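Local coordinates for protein gluconate kinase (Lactobacillus acidophilus, PDB 3LL3) that belongs to the FGGY carbohydrate kinases, binds ATP and D-xylulose, and probably phosphorylates a sugar or sugar acid such as gluconate, at residues L242-V247 / R266-Q271; V247-S252 / A396-G401; K185-D190 / A285-Y290; V422-Q427 / Q453-D458. All coordinates share one frame; numbering follows the deposited sequence.

Overall arrangement
All four contacts touch one mixed seven-stranded sheet of this FGGY kinase, and their chemistry follows their depth in the fold. Contacts 1 and 2 are buried and share Val247: helix 239-245 and the loop after it pack on strands 263-269 and 396-400, mainly through van der Waals packing, Arg266 and Asn398 included. Contact 4, partly buried, is the backbone-bonded pairing of strand 421-424 with the outermost strand 457-461; Met424 CE reaches Val247 O, linking it to the core. Contact 3 lies at the surface near the sheet's other edge, some 29 Å from contact 4 between centres, where a leucine, a lysine and a bridging water join a loop to a turn.

Contact 1 (L242-V247 / R266-Q271); sequences LSTIGV and RTIVDQ
Thr244 and Arg266 mark the closest approach of the two backbones, with their CA atoms 6.9 Å apart where the C-terminal part of helix 239-245 lies against strand 263-269. At that separation the layers meet through side chains. The alternation of the strand turns Arg266 and Ile268 toward the helix, while Thr267 between them faces away and bonds His254 O of the neighbouring strand.

Thr244 takes both of them with its two branches. With chi1 at -53°, OG1 stands beside the backbone N and reaches the arginine arm, 3.2 Å from Arg266 CD, while the methyl is directed to the isoleucine, with Thr244 CG2 3.9 Å from Ile268 CD1. The hydroxyl bonds Gly240 O, four residues back; toward Arg266 it meets the CB and CD methylenes.

The chain reaches this helix from strand 232-238 of the six-stranded sheet and leaves it for strand 254-259 of the seven-stranded one, so the helix lies at the crossing between the two halves of the actin-like ATPase fold shared by FGGY kinases.

The Arg266 arm, extended from CG to NE, passes the helix at a slant, and NH1 ends 3.9 Å from Ser243 CB; the same side chain touches bound D-xylulose. At the other end, Ile268 CD1 touches two methyls, Thr244 CG2 and, 3.7 Å away, Ile245 CG2. Beyond CG2, Ile245 turns from the strand toward Ala433 of helix 429-441.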
loop_
_atom_site.group_PDB
_atom_site.type_symbol
_atom_site.label_atom_id
_atom_site.label_comp_id
_atom_site.label_asym_id
_atom_site.label_seq_id
_atom_site.Cartn_x
_atom_site.Cartn_y
_atom_site.Cartn_z
ATOM N N LEU A 242 -30.166 -14.583 14.746
ATOM C CA LEU A 242 -30.016 -15.024 16.117
ATOM C C LEU A 242 -28.810 -14.371 16.817
ATOM O O LEU A 242 -28.904 -14.005 17.989
ATOM C CB LEU A 242 -29.943 -16.545 16.183
ATOM C CG LEU A 242 -31.279 -17.216 15.831
ATOM C CD1 LEU A 242 -31.195 -18.733 15.940
ATOM C CD2 LEU A 242 -32.386 -16.685 16.711
ATOM N N SER A 243 -27.691 -14.246 16.108
ATOM C CA SER A 243 -26.513 -13.584 16.644
ATOM C C SER A 243 -26.806 -12.128 16.996
ATOM O O SER A 243 -26.182 -11.582 17.884
ATOM C CB SER A 243 -25.354 -13.630 15.646
ATOM O OG SER A 243 -24.810 -14.930 15.618
ATOM N N THR A 244 -27.739 -11.507 16.273
ATOM C CA THR A 244 -28.124 -10.116 16.523
ATOM C C THR A 244 -29.026 -9.972 17.763
ATOM O O THR A 244 -28.701 -9.209 18.706
ATOM C CB THR A 244 -28.811 -9.494 15.289
ATOM O OG1 THR A 244 -27.981 -9.678 14.143
ATOM C CG2 THR A 244 -29.048 -7.995 15.507
ATOM N N ILE A 245 -30.149 -10.692 17.786
ATOM C CA ILE A 245 -30.966 -10.652 18.990
ATOM C C ILE A 245 -30.240 -11.304 20.178
ATOM O O ILE A 245 -30.495 -10.954 21.317
ATOM C CB ILE A 245 -32.378 -11.262 18.815
ATOM C CG1 ILE A 245 -32.315 -12.783 18.668
ATOM C CG2 ILE A 245 -33.103 -10.625 17.625
ATOM C CD1 ILE A 245 -33.703 -13.465 18.782
ATOM N N GLY A 246 -29.329 -12.238 19.904
ATOM C CA GLY A 246 -28.538 -12.885 20.946
ATOM C C GLY A 246 -27.549 -11.981 21.693
ATOM O O GLY A 246 -26.974 -12.387 22.727
ATOM N N VAL A 247 -27.338 -10.775 21.171
ATOM C CA VAL A 247 -26.535 -9.755 21.851
ATOM C C VAL A 247 -27.425 -8.593 22.277
ATOM O O VAL A 247 -26.955 -7.487 22.562
ATOM C CB VAL A 247 -25.327 -9.263 21.004
ATOM C CG1 VAL A 247 -24.364 -10.420 20.712
ATOM C CG2 VAL A 247 -25.773 -8.550 19.705
ATOM N N ARG A 266 -24.714 -5.479 11.837
ATOM C CA ARG A 266 -26.142 -5.695 11.623
ATOM C C ARG A 266 -27.027 -4.870 12.547
ATOM O O ARG A 266 -26.628 -4.484 13.652
ATOM C CB ARG A 266 -26.502 -7.142 11.892
ATOM C CG ARG A 266 -25.703 -8.148 11.142
ATOM C CD ARG A 266 -26.082 -9.516 11.630
ATOM N NE ARG A 266 -25.289 -10.567 11.012
ATOM C CZ ARG A 266 -24.359 -11.280 11.644
ATOM N NH1 ARG A 266 -24.092 -11.056 12.937
ATOM N NH2 ARG A 266 -23.703 -12.231 10.974
ATOM N N THR A 267 -28.257 -4.668 12.102
ATOM C CA THR A 267 -29.247 -3.959 12.887
ATOM C C THR A 267 -30.638 -4.386 12.432
ATOM O O THR A 267 -30.804 -4.858 11.315
ATOM C CB THR A 267 -29.064 -2.427 12.756
ATOM O OG1 THR A 267 -29.839 -1.766 13.764
ATOM C CG2 THR A 267 -29.488 -1.939 11.356
ATOM N N ILE A 268 -31.633 -4.225 13.296
ATOM C CA ILE A 268 -32.989 -4.658 12.993
ATOM C C ILE A 268 -33.896 -3.440 12.921
ATOM O O ILE A 268 -33.903 -2.614 13.844
ATOM C CB ILE A 268 -33.479 -5.647 14.061
ATOM C CG1 ILE A 268 -32.686 -6.954 13.946
ATOM C CG2 ILE A 268 -34.987 -5.884 13.941
ATOM C CD1 ILE A 268 -32.895 -7.918 15.078
ATOM N N VAL A 269 -34.635 -3.322 11.817
ATOM C CA VAL A 269 -35.493 -2.160 11.576
ATOM C C VAL A 269 -36.939 -2.614 11.398
ATOM O O VAL A 269 -37.194 -3.814 11.219
ATOM C CB VAL A 269 -35.022 -1.344 10.344
ATOM C CG1 VAL A 269 -33.659 -0.753 10.608
ATOM C CG2 VAL A 269 -34.962 -2.238 9.099
ATOM N N ASP A 270 -37.892 -1.683 11.452
ATOM C CA ASP A 270 -39.308 -2.095 11.460
ATOM C C ASP A 270 -39.967 -2.197 10.087
ATOM O O ASP A 270 -41.150 -2.523 9.985
ATOM C CB ASP A 270 -40.161 -1.227 12.389
ATOM C CG ASP A 270 -40.092 0.248 12.052
ATOM O OD1 ASP A 270 -39.615 0.616 10.958
ATOM O OD2 ASP A 270 -40.518 1.055 12.901
ATOM N N GLN A 271 -39.215 -1.922 9.034
ATOM C CA GLN A 271 -39.751 -2.076 7.692
ATOM C C GLN A 271 -38.662 -2.459 6.693
ATOM O O GLN A 271 -37.470 -2.285 6.971
ATOM C CB GLN A 271 -40.506 -0.804 7.266
ATOM C CG GLN A 271 -39.685 0.472 7.250
ATOM C CD GLN A 271 -40.555 1.725 7.159
ATOM O OE1 GLN A 271 -41.778 1.656 7.333
ATOM N NE2 GLN A 271 -39.929 2.874 6.893
#

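Contact 2 (V247-S252 / A396-G401); sequences VNAIDS and AINATG
Val247 meets strand 396-400 just where helix 239-245 ends in a Schellman motif. The valine forks over two residues of the strand. Its CG1 lies 3.7 Å from Thr400 CG2, methyl against methyl, while CG2 packs 3.8 Å from Asn398 CB, the two side chains lying flank to flank and running opposite ways. Asn398 and Thr400, two residues apart, share one face of the strand; Ile397 and Ala399 point from the other. The carbonyl of the valine also leans over the asparagine, with Val247 O 3.6 Å from Asn398 CB, and the CB of Ala249 is turned toward the same residue.

What places Val247 and Ala249 here is the helix end itself. Asn248 is the C-prime residue, its positive phi, 64°, taking the chain out of the helix; its N bonds Ile245 O, and Ala249 N returns to Thr244 O.

The strand is fixed from both flanks in the seven-stranded sheet: Asn398 shares backbone hydrogen bonds with Cys255 and Leu257, and Ile397 and Ala399 with Val422. Gly401, the residue after Thr400, touches bound ATP, which puts this packing next to the nucleotide pocket. The two branches of Thr400 have different partners: chi1 of 54° sets OG1 between its backbone N and carbonyl carbon, where it is hydrogen-bonded to Asn258 OD1, while CG2 faces Val247 CG1.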
loop_
_atom_site.group_PDB
_atom_site.type_symbol
_atom_site.label_atom_id
_atom_site.label_comp_id
_atom_site.label_asym_id
_atom_site.label_seq_id
_atom_site.Cartn_x
_atom_site.Cartn_y
_atom_site.Cartn_z
ATOM N N VAL A 247 -27.338 -10.775 21.171
ATOM C CA VAL A 247 -26.535 -9.755 21.851
ATOM C C VAL A 247 -27.425 -8.593 22.277
ATOM O O VAL A 247 -26.955 -7.487 22.562
ATOM C CB VAL A 247 -25.327 -9.263 21.004
ATOM C CG1 VAL A 247 -24.364 -10.420 20.712
ATOM C CG2 VAL A 247 -25.773 -8.550 19.705
ATOM N N ASN A 248 -28.724 -8.874 22.334
ATOM C CA ASN A 248 -29.729 -7.905 22.771
ATOM C C ASN A 248 -29.854 -6.689 21.869
ATOM O O ASN A 248 -30.243 -5.615 22.322
ATOM C CB ASN A 248 -29.457 -7.441 24.200
ATOM C CG ASN A 248 -30.708 -6.946 24.887
ATOM O OD1 ASN A 248 -31.814 -7.341 24.518
ATOM N ND2 ASN A 248 -30.548 -6.078 25.886
ATOM N N ALA A 249 -29.494 -6.833 20.602
ATOM C CA ALA A 249 -29.683 -5.730 19.663
ATOM C C ALA A 249 -30.979 -5.953 18.908
ATOM O O ALA A 249 -30.970 -6.351 17.747
ATOM C CB ALA A 249 -28.495 -5.602 18.707
ATOM N N ILE A 250 -32.099 -5.699 19.574
ATOM C CA ILE A 250 -33.407 -6.144 19.058
ATOM C C ILE A 250 -34.091 -5.052 18.249
ATOM O O ILE A 250 -35.094 -5.303 17.568
ATOM C CB ILE A 250 -34.336 -6.600 20.190
ATOM C CG1 ILE A 250 -34.657 -5.408 21.088
ATOM C CG2 ILE A 250 -33.676 -7.709 20.997
ATOM C CD1 ILE A 250 -35.553 -5.737 22.236
ATOM N N ASP A 251 -33.538 -3.845 18.302
ATOM C CA ASP A 251 -34.123 -2.738 17.547
ATOM C C ASP A 251 -33.066 -1.778 17.014
ATOM O O ASP A 251 -31.870 -1.935 17.286
ATOM C CB ASP A 251 -35.195 -1.993 18.359
ATOM C CG ASP A 251 -34.658 -1.415 19.659
ATOM O OD1 ASP A 251 -33.527 -0.877 19.677
ATOM O OD2 ASP A 251 -35.391 -1.499 20.670
ATOM N N SER A 252 -33.525 -0.786 16.259
ATOM C CA SER A 252 -32.637 0.101 15.520
ATOM C C SER A 252 -31.797 1.050 16.386
ATOM O O SER A 252 -30.892 1.704 15.871
ATOM C CB SER A 252 -33.444 0.914 14.512
ATOM O OG SER A 252 -34.415 1.686 15.192
ATOM N N ALA A 396 -25.555 2.478 20.884
ATOM C CA ALA A 396 -24.557 1.528 21.339
ATOM C C ALA A 396 -24.326 0.500 20.246
ATOM O O ALA A 396 -25.203 0.250 19.426
ATOM C CB ALA A 396 -24.985 0.847 22.626
ATOM N N ILE A 397 -23.126 -0.060 20.245
ATOM C CA ILE A 397 -22.765 -1.181 19.405
ATOM C C ILE A 397 -22.524 -2.334 20.350
ATOM O O ILE A 397 -21.627 -2.260 21.208
ATOM C CB ILE A 397 -21.433 -0.947 18.650
ATOM C CG1 ILE A 397 -21.443 0.382 17.885
ATOM C CG2 ILE A 397 -21.148 -2.130 17.735
ATOM C CD1 ILE A 397 -22.509 0.496 16.854
ATOM N N ASN A 398 -23.340 -3.379 20.232
ATOM C CA ASN A 398 -23.142 -4.591 21.012
ATOM C C ASN A 398 -22.157 -5.510 20.310
ATOM O O ASN A 398 -22.448 -6.031 19.233
ATOM C CB ASN A 398 -24.476 -5.297 21.254
ATOM C CG ASN A 398 -25.489 -4.392 21.931
ATOM O OD1 ASN A 398 -26.632 -4.774 22.177
ATOM N ND2 ASN A 398 -25.072 -3.183 22.232
ATOM N N ALA A 399 -21.004 -5.714 20.939
ATOM C CA ALA A 399 -19.832 -6.261 20.267
ATOM C C ALA A 399 -19.350 -7.592 20.808
ATOM O O ALA A 399 -19.279 -7.803 22.019
ATOM C CB ALA A 399 -18.689 -5.244 20.321
ATOM N N THR A 400 -18.959 -8.466 19.895
ATOM C CA THR A 400 -18.454 -9.781 20.242
ATOM C C THR A 400 -17.374 -10.165 19.237
ATOM O O THR A 400 -17.210 -9.495 18.225
ATOM C CB THR A 400 -19.577 -10.840 20.148
ATOM O OG1 THR A 400 -20.185 -10.783 18.852
ATOM C CG2 THR A 400 -20.665 -10.600 21.212
ATOM N N GLY A 401 -16.666 -11.255 19.504
ATOM C CA GLY A 401 -15.726 -11.811 18.553
ATOM C C GLY A 401 -14.277 -11.713 18.987
ATOM O O GLY A 401 -13.900 -10.776 19.660
#

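Contact 3 (K185-D190 / A285-Y290); sequences KTLTWD and ADKTHY
Leu187 and Lys287 cross at a slant, the leucine directed at the turn and the bent lysine passing over its CD1 branch. Leu187 CD1 presses on the bend of the lysine chain, 3.3 Å from Lys287 CD, which is tighter than usual for two carbons; on another side the same methyl lies 3.7 Å from Asp286 C. The lysine is folded at chi2 (-59°) and chi3 (-67°), and this brings its ammonium back to the loop. There Lys287 NZ makes a weak hydrogen bond to Lys185 O and a firmer one, 2.9 Å, to a water that donates to Thr186 O, so two successive carbonyls of the loop share one ammonium group, the second through the water.

The leucine's other methyl, CD2, approaches the Tyr290 ring obliquely. That ring is tied to the lysine's own backbone: Tyr290 OH donates to Lys287 O over 2.7 Å, from above the carbonyl plane rather than within it.

Both partners are compact turns. Residues 286-289 form the type I turn between strands 281-284 and 289-296, at one edge of the seven-stranded sheet, whereas Thr186 OG1 accepts from Thr188 N in an ST turn with Leu187 at its apex.

Asp286 braces its turn with one oxygen. Its OD1 takes Thr288 N, 2.9 Å away, on the anti lone pair, an Asx turn, and His289 ND1, also at 2.9 Å, on the syn lone pair. The oxygen lies nearly in the imidazole plane, only 5° out of it, an orientation that limits rotation of the ring.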
loop_
_atom_site.group_PDB
_atom_site.type_symbol
_atom_site.label_atom_id
_atom_site.label_comp_id
_atom_site.label_asym_id
_atom_site.label_seq_id
_atom_site.Cartn_x
_atom_site.Cartn_y
_atom_site.Cartn_z
ATOM N N LYS A 185 -41.922 -7.614 0.410
ATOM C CA LYS A 185 -43.237 -7.053 0.732
ATOM C C LYS A 185 -44.291 -8.088 1.122
ATOM O O LYS A 185 -45.127 -7.830 1.979
ATOM C CB LYS A 185 -43.767 -6.220 -0.433
ATOM C CG LYS A 185 -43.174 -4.831 -0.525
ATOM C CD LYS A 185 -43.423 -4.243 -1.916
ATOM C CE LYS A 185 -42.539 -3.022 -2.174
ATOM N NZ LYS A 185 -42.313 -2.799 -3.636
ATOM N N THR A 186 -44.268 -9.248 0.479
ATOM C CA THR A 186 -45.269 -10.273 0.755
ATOM C C THR A 186 -44.790 -11.257 1.815
ATOM O O THR A 186 -45.603 -11.881 2.504
ATOM C CB THR A 186 -45.618 -11.063 -0.506
ATOM O OG1 THR A 186 -44.481 -11.830 -0.918
ATOM C CG2 THR A 186 -46.035 -10.112 -1.626
ATOM N N LEU A 187 -43.468 -11.382 1.955
ATOM C CA LEU A 187 -42.882 -12.421 2.805
ATOM C C LEU A 187 -43.337 -13.827 2.392
ATOM O O LEU A 187 -43.453 -14.730 3.221
ATOM C CB LEU A 187 -43.153 -12.160 4.292
ATOM C CG LEU A 187 -42.669 -10.788 4.776
ATOM C CD1 LEU A 187 -42.726 -10.662 6.282
ATOM C CD2 LEU A 187 -41.248 -10.498 4.257
ATOM N N THR A 188 -43.598 -14.005 1.103
ATOM C CA THR A 188 -43.632 -15.350 0.548
ATOM C C THR A 188 -42.772 -15.351 -0.721
ATOM O O THR A 188 -42.225 -14.314 -1.084
ATOM C CB THR A 188 -45.068 -15.830 0.286
ATOM O OG1 THR A 188 -45.045 -17.223 -0.082
ATOM C CG2 THR A 188 -45.721 -14.985 -0.790
ATOM N N TRP A 189 -42.618 -16.502 -1.369
ATOM C CA TRP A 189 -41.774 -16.588 -2.564
ATOM C C TRP A 189 -42.241 -15.600 -3.623
ATOM O O TRP A 189 -43.437 -15.404 -3.793
ATOM C CB TRP A 189 -41.786 -18.006 -3.140
ATOM C CG TRP A 189 -41.485 -19.063 -2.121
ATOM C CD1 TRP A 189 -42.276 -20.135 -1.776
ATOM C CD2 TRP A 189 -40.317 -19.144 -1.292
ATOM N NE1 TRP A 189 -41.658 -20.873 -0.788
ATOM C CE2 TRP A 189 -40.459 -20.288 -0.475
ATOM C CE3 TRP A 189 -39.159 -18.378 -1.180
ATOM C CZ2 TRP A 189 -39.483 -20.673 0.437
ATOM C CZ3 TRP A 189 -38.194 -18.753 -0.255
ATOM C CH2 TRP A 189 -38.358 -19.890 0.534
ATOM N N ASP A 190 -41.292 -14.959 -4.303
ATOM C CA ASP A 190 -41.597 -14.019 -5.378
ATOM C C ASP A 190 -41.998 -14.813 -6.637
ATOM O O ASP A 190 -41.179 -15.564 -7.179
ATOM C CB ASP A 190 -40.375 -13.142 -5.659
ATOM C CG ASP A 190 -40.672 -12.010 -6.616
ATOM O OD1 ASP A 190 -40.934 -10.892 -6.142
ATOM O OD2 ASP A 190 -40.670 -12.240 -7.851
ATOM N N ALA A 285 -37.395 -10.901 9.152
ATOM C CA ALA A 285 -37.543 -11.858 10.248
ATOM C C ALA A 285 -39.043 -12.126 10.482
ATOM O O ALA A 285 -39.460 -13.236 10.831
ATOM C CB ALA A 285 -36.873 -11.309 11.526
ATOM N N ASP A 286 -39.841 -11.084 10.288
ATOM C CA ASP A 286 -41.298 -11.190 10.279
ATOM C C ASP A 286 -41.806 -9.866 9.753
ATOM O O ASP A 286 -41.022 -9.058 9.226
ATOM C CB ASP A 286 -41.858 -11.487 11.665
ATOM C CG ASP A 286 -41.391 -10.485 12.705
ATOM O OD1 ASP A 286 -41.721 -9.280 12.587
ATOM O OD2 ASP A 286 -40.689 -10.905 13.643
ATOM N N LYS A 287 -43.102 -9.626 9.870
ATOM C CA LYS A 287 -43.676 -8.467 9.185
ATOM C C LYS A 287 -43.158 -7.125 9.694
ATOM O O LYS A 287 -43.179 -6.137 8.969
ATOM C CB LYS A 287 -45.208 -8.494 9.233
ATOM C CG LYS A 287 -45.831 -9.316 8.118
ATOM C CD LYS A 287 -45.426 -8.781 6.741
ATOM C CE LYS A 287 -46.000 -7.404 6.471
ATOM N NZ LYS A 287 -45.993 -7.126 5.006
ATOM N N THR A 288 -42.691 -7.089 10.936
ATOM C CA THR A 288 -42.269 -5.828 11.539
ATOM C C THR A 288 -40.817 -5.824 12.026
ATOM O O THR A 288 -40.438 -4.972 12.825
ATOM C CB THR A 288 -43.196 -5.448 12.715
ATOM O OG1 THR A 288 -43.053 -6.414 13.768
ATOM C CG2 THR A 288 -44.662 -5.409 12.247
ATOM N N HIS A 289 -40.019 -6.782 11.554
ATOM C CA HIS A 289 -38.599 -6.857 11.897
ATOM C C HIS A 289 -37.797 -7.311 10.670
ATOM O O HIS A 289 -38.050 -8.388 10.125
ATOM C CB HIS A 289 -38.349 -7.814 13.079
ATOM C CG HIS A 289 -39.043 -7.413 14.344
ATOM N ND1 HIS A 289 -40.377 -7.678 14.575
ATOM C CD2 HIS A 289 -38.591 -6.770 15.447
ATOM C CE1 HIS A 289 -40.716 -7.214 15.767
ATOM N NE2 HIS A 289 -39.651 -6.652 16.314
ATOM N N TYR A 290 -36.839 -6.480 10.262
ATOM C CA TYR A 290 -36.000 -6.722 9.095
ATOM C C TYR A 290 -34.527 -6.580 9.470
ATOM O O TYR A 290 -34.122 -5.576 10.046
ATOM C CB TYR A 290 -36.389 -5.758 7.950
ATOM C CG TYR A 290 -37.839 -5.958 7.583
ATOM C CD1 TYR A 290 -38.852 -5.417 8.367
ATOM C CD2 TYR A 290 -38.201 -6.762 6.507
ATOM C CE1 TYR A 290 -40.189 -5.628 8.062
ATOM C CE2 TYR A 290 -39.542 -6.988 6.202
ATOM C CZ TYR A 290 -40.528 -6.417 6.982
ATOM O OH TYR A 290 -41.858 -6.639 6.686
HETATM O O HOH W 1 -46.973 -9.760 4.292
#

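Contact 4 (V422-Q427 / Q453-D458); sequences VTMKEQ and QFAQAD
Lys425 binds the residue just before strand 457-461 through its backbone, its N donating to Gln456 O at 2.9 Å in an almost straight bond. From there the side chain runs extended across residues 456-458. Lys425 CB and CG both pass over Gln456 O, each 3.7 Å from it, and CG also lies against Asp458 CB. CD rests near Gln456 CB, and Lys425 CE comes within 3.4 Å of Ala457 O. At the tip, Lys425 NZ is 3.9 Å from Gln456 OE1; the carboxylate of Asp458 is farther, with 5.6 Å from Lys425 NZ to Asp458 OD1, so any attraction is probably long-range.

The strands meet at one antiparallel bridge: Met424 and Ala457 form a non-hydrogen-bonded pair with diverging side chains, flanked by the lysine's bond and by Asp458 N to Thr423 O, 2.7 Å. Met424, a selenomethionine, folds back at chi2 and chi3 to bring CE 3.4 Å from Gln456 O.

Strand 457-461 closes one edge of the seven-stranded sheet. Strand 421-424 has 396-400 as its other neighbour, where Met424 touches Thr400, while Phe454, just before the edge strand, packs on helix 429-441.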
loop_
_atom_site.group_PDB
_atom_site.type_symbol
_atom_site.label_atom_id
_atom_site.label_comp_id
_atom_site.label_asym_id
_atom_site.label_seq_id
_atom_site.Cartn_x
_atom_site.Cartn_y
_atom_site.Cartn_z
ATOM N N VAL A 422 -20.413 -1.869 23.657
ATOM C CA VAL A 422 -20.838 -2.729 24.755
ATOM C C VAL A 422 -20.453 -4.173 24.504
ATOM O O VAL A 422 -20.928 -4.787 23.549
ATOM C CB VAL A 422 -22.361 -2.666 24.959
ATOM C CG1 VAL A 422 -22.766 -3.527 26.138
ATOM C CG2 VAL A 422 -22.812 -1.230 25.127
ATOM N N THR A 423 -19.600 -4.724 25.360
ATOM C CA THR A 423 -19.196 -6.112 25.217
ATOM C C THR A 423 -20.166 -6.971 26.011
ATOM O O THR A 423 -20.833 -6.479 26.917
ATOM C CB THR A 423 -17.748 -6.348 25.678
ATOM O OG1 THR A 423 -17.565 -5.773 26.979
ATOM C CG2 THR A 423 -16.786 -5.700 24.712
HETATM N N MSE A 424 -20.267 -8.242 25.649
HETATM C CA MSE A 424 -21.311 -9.109 26.192
HETATM C C MSE A 424 -20.701 -10.215 27.025
HETATM O O MSE A 424 -19.582 -10.663 26.763
HETATM C CB MSE A 424 -22.143 -9.730 25.058
HETATM C CG MSE A 424 -22.550 -8.729 23.991
HETATM SE SE MSE A 424 -23.709 -7.299 24.700
HETATM C CE MSE A 424 -25.150 -8.471 25.395
ATOM N N LYS A 425 -21.444 -10.665 28.024
ATOM C CA LYS A 425 -20.986 -11.778 28.848
ATOM C C LYS A 425 -20.908 -13.062 28.028
ATOM O O LYS A 425 -20.000 -13.869 28.228
ATOM C CB LYS A 425 -21.867 -11.945 30.093
ATOM C CG LYS A 425 -21.728 -10.773 31.067
ATOM C CD LYS A 425 -22.542 -10.953 32.352
ATOM C CE LYS A 425 -22.410 -9.707 33.242
ATOM N NZ LYS A 425 -23.446 -9.648 34.324
ATOM N N GLU A 426 -21.836 -13.226 27.084
ATOM C CA GLU A 426 -21.886 -14.442 26.264
ATOM C C GLU A 426 -21.549 -14.243 24.787
ATOM O O GLU A 426 -22.280 -13.574 24.039
ATOM C CB GLU A 426 -23.255 -15.114 26.369
ATOM C CG GLU A 426 -23.325 -16.432 25.582
ATOM C CD GLU A 426 -22.238 -17.400 26.028
ATOM O OE1 GLU A 426 -21.477 -17.893 25.164
ATOM O OE2 GLU A 426 -22.132 -17.643 27.257
ATOM N N GLN A 427 -20.459 -14.862 24.351
ATOM C CA GLN A 427 -20.054 -14.751 22.957
ATOM C C GLN A 427 -20.896 -15.657 22.060
ATOM O O GLN A 427 -21.023 -15.388 20.871
ATOM C CB GLN A 427 -18.564 -15.070 22.773
ATOM C CG GLN A 427 -17.648 -14.250 23.663
ATOM C CD GLN A 427 -17.621 -12.788 23.271
ATOM O OE1 GLN A 427 -18.033 -11.913 24.046
ATOM N NE2 GLN A 427 -17.133 -12.511 22.064
ATOM N N GLN A 453 -32.577 -10.557 29.561
ATOM C CA GLN A 453 -32.200 -11.133 30.839
ATOM C C GLN A 453 -31.160 -12.219 30.665
ATOM O O GLN A 453 -30.453 -12.567 31.612
ATOM C CB GLN A 453 -33.407 -11.631 31.628
ATOM C CG GLN A 453 -34.216 -12.685 30.970
ATOM C CD GLN A 453 -35.437 -13.041 31.803
ATOM O OE1 GLN A 453 -35.326 -13.661 32.876
ATOM N NE2 GLN A 453 -36.613 -12.642 31.317
ATOM N N PHE A 454 -31.048 -12.729 29.443
ATOM C CA PHE A 454 -30.111 -13.802 29.157
ATOM C C PHE A 454 -28.864 -13.260 28.480
ATOM O O PHE A 454 -27.757 -13.702 28.761
ATOM C CB PHE A 454 -30.801 -14.867 28.294
ATOM C CG PHE A 454 -32.033 -15.419 28.944
ATOM C CD1 PHE A 454 -31.923 -16.283 30.019
ATOM C CD2 PHE A 454 -33.287 -15.009 28.542
ATOM C CE1 PHE A 454 -33.043 -16.764 30.655
ATOM C CE2 PHE A 454 -34.416 -15.493 29.164
ATOM C CZ PHE A 454 -34.294 -16.371 30.225
ATOM N N ALA A 455 -29.069 -12.298 27.585
ATOM C CA ALA A 455 -27.998 -11.709 26.806
ATOM C C ALA A 455 -27.553 -10.478 27.551
ATOM O O ALA A 455 -27.991 -9.377 27.247
ATOM C CB ALA A 455 -28.501 -11.337 25.402
ATOM N N GLN A 456 -26.697 -10.661 28.549
ATOM C CA GLN A 456 -26.314 -9.543 29.396
ATOM C C GLN A 456 -25.000 -8.870 28.986
ATOM O O GLN A 456 -24.072 -9.514 28.488
ATOM C CB GLN A 456 -26.276 -9.979 30.864
ATOM C CG GLN A 456 -27.645 -10.339 31.398
ATOM C CD GLN A 456 -27.709 -10.286 32.902
ATOM O OE1 GLN A 456 -27.231 -9.329 33.524
ATOM N NE2 GLN A 456 -28.310 -11.315 33.504
ATOM N N ALA A 457 -24.955 -7.563 29.206
ATOM C CA ALA A 457 -23.809 -6.729 28.890
ATOM C C ALA A 457 -22.708 -6.881 29.943
ATOM O O ALA A 457 -22.989 -7.062 31.124
ATOM C CB ALA A 457 -24.254 -5.290 28.814
ATOM N N ASP A 458 -21.455 -6.790 29.508
ATOM C CA ASP A 458 -20.324 -6.977 30.401
ATOM C C ASP A 458 -19.626 -5.657 30.693
ATOM O O ASP A 458 -19.698 -5.159 31.812
ATOM C CB ASP A 458 -19.311 -7.960 29.821
ATOM C CG ASP A 458 -18.225 -8.318 30.816
ATOM O OD1 ASP A 458 -18.519 -8.274 32.023
ATOM O OD2 ASP A 458 -17.085 -8.628 30.414
HETATM O O HOH W 2 -16.303 -8.089 28.161
HETATM O O HOH W 3 -24.436 -11.924 26.989
#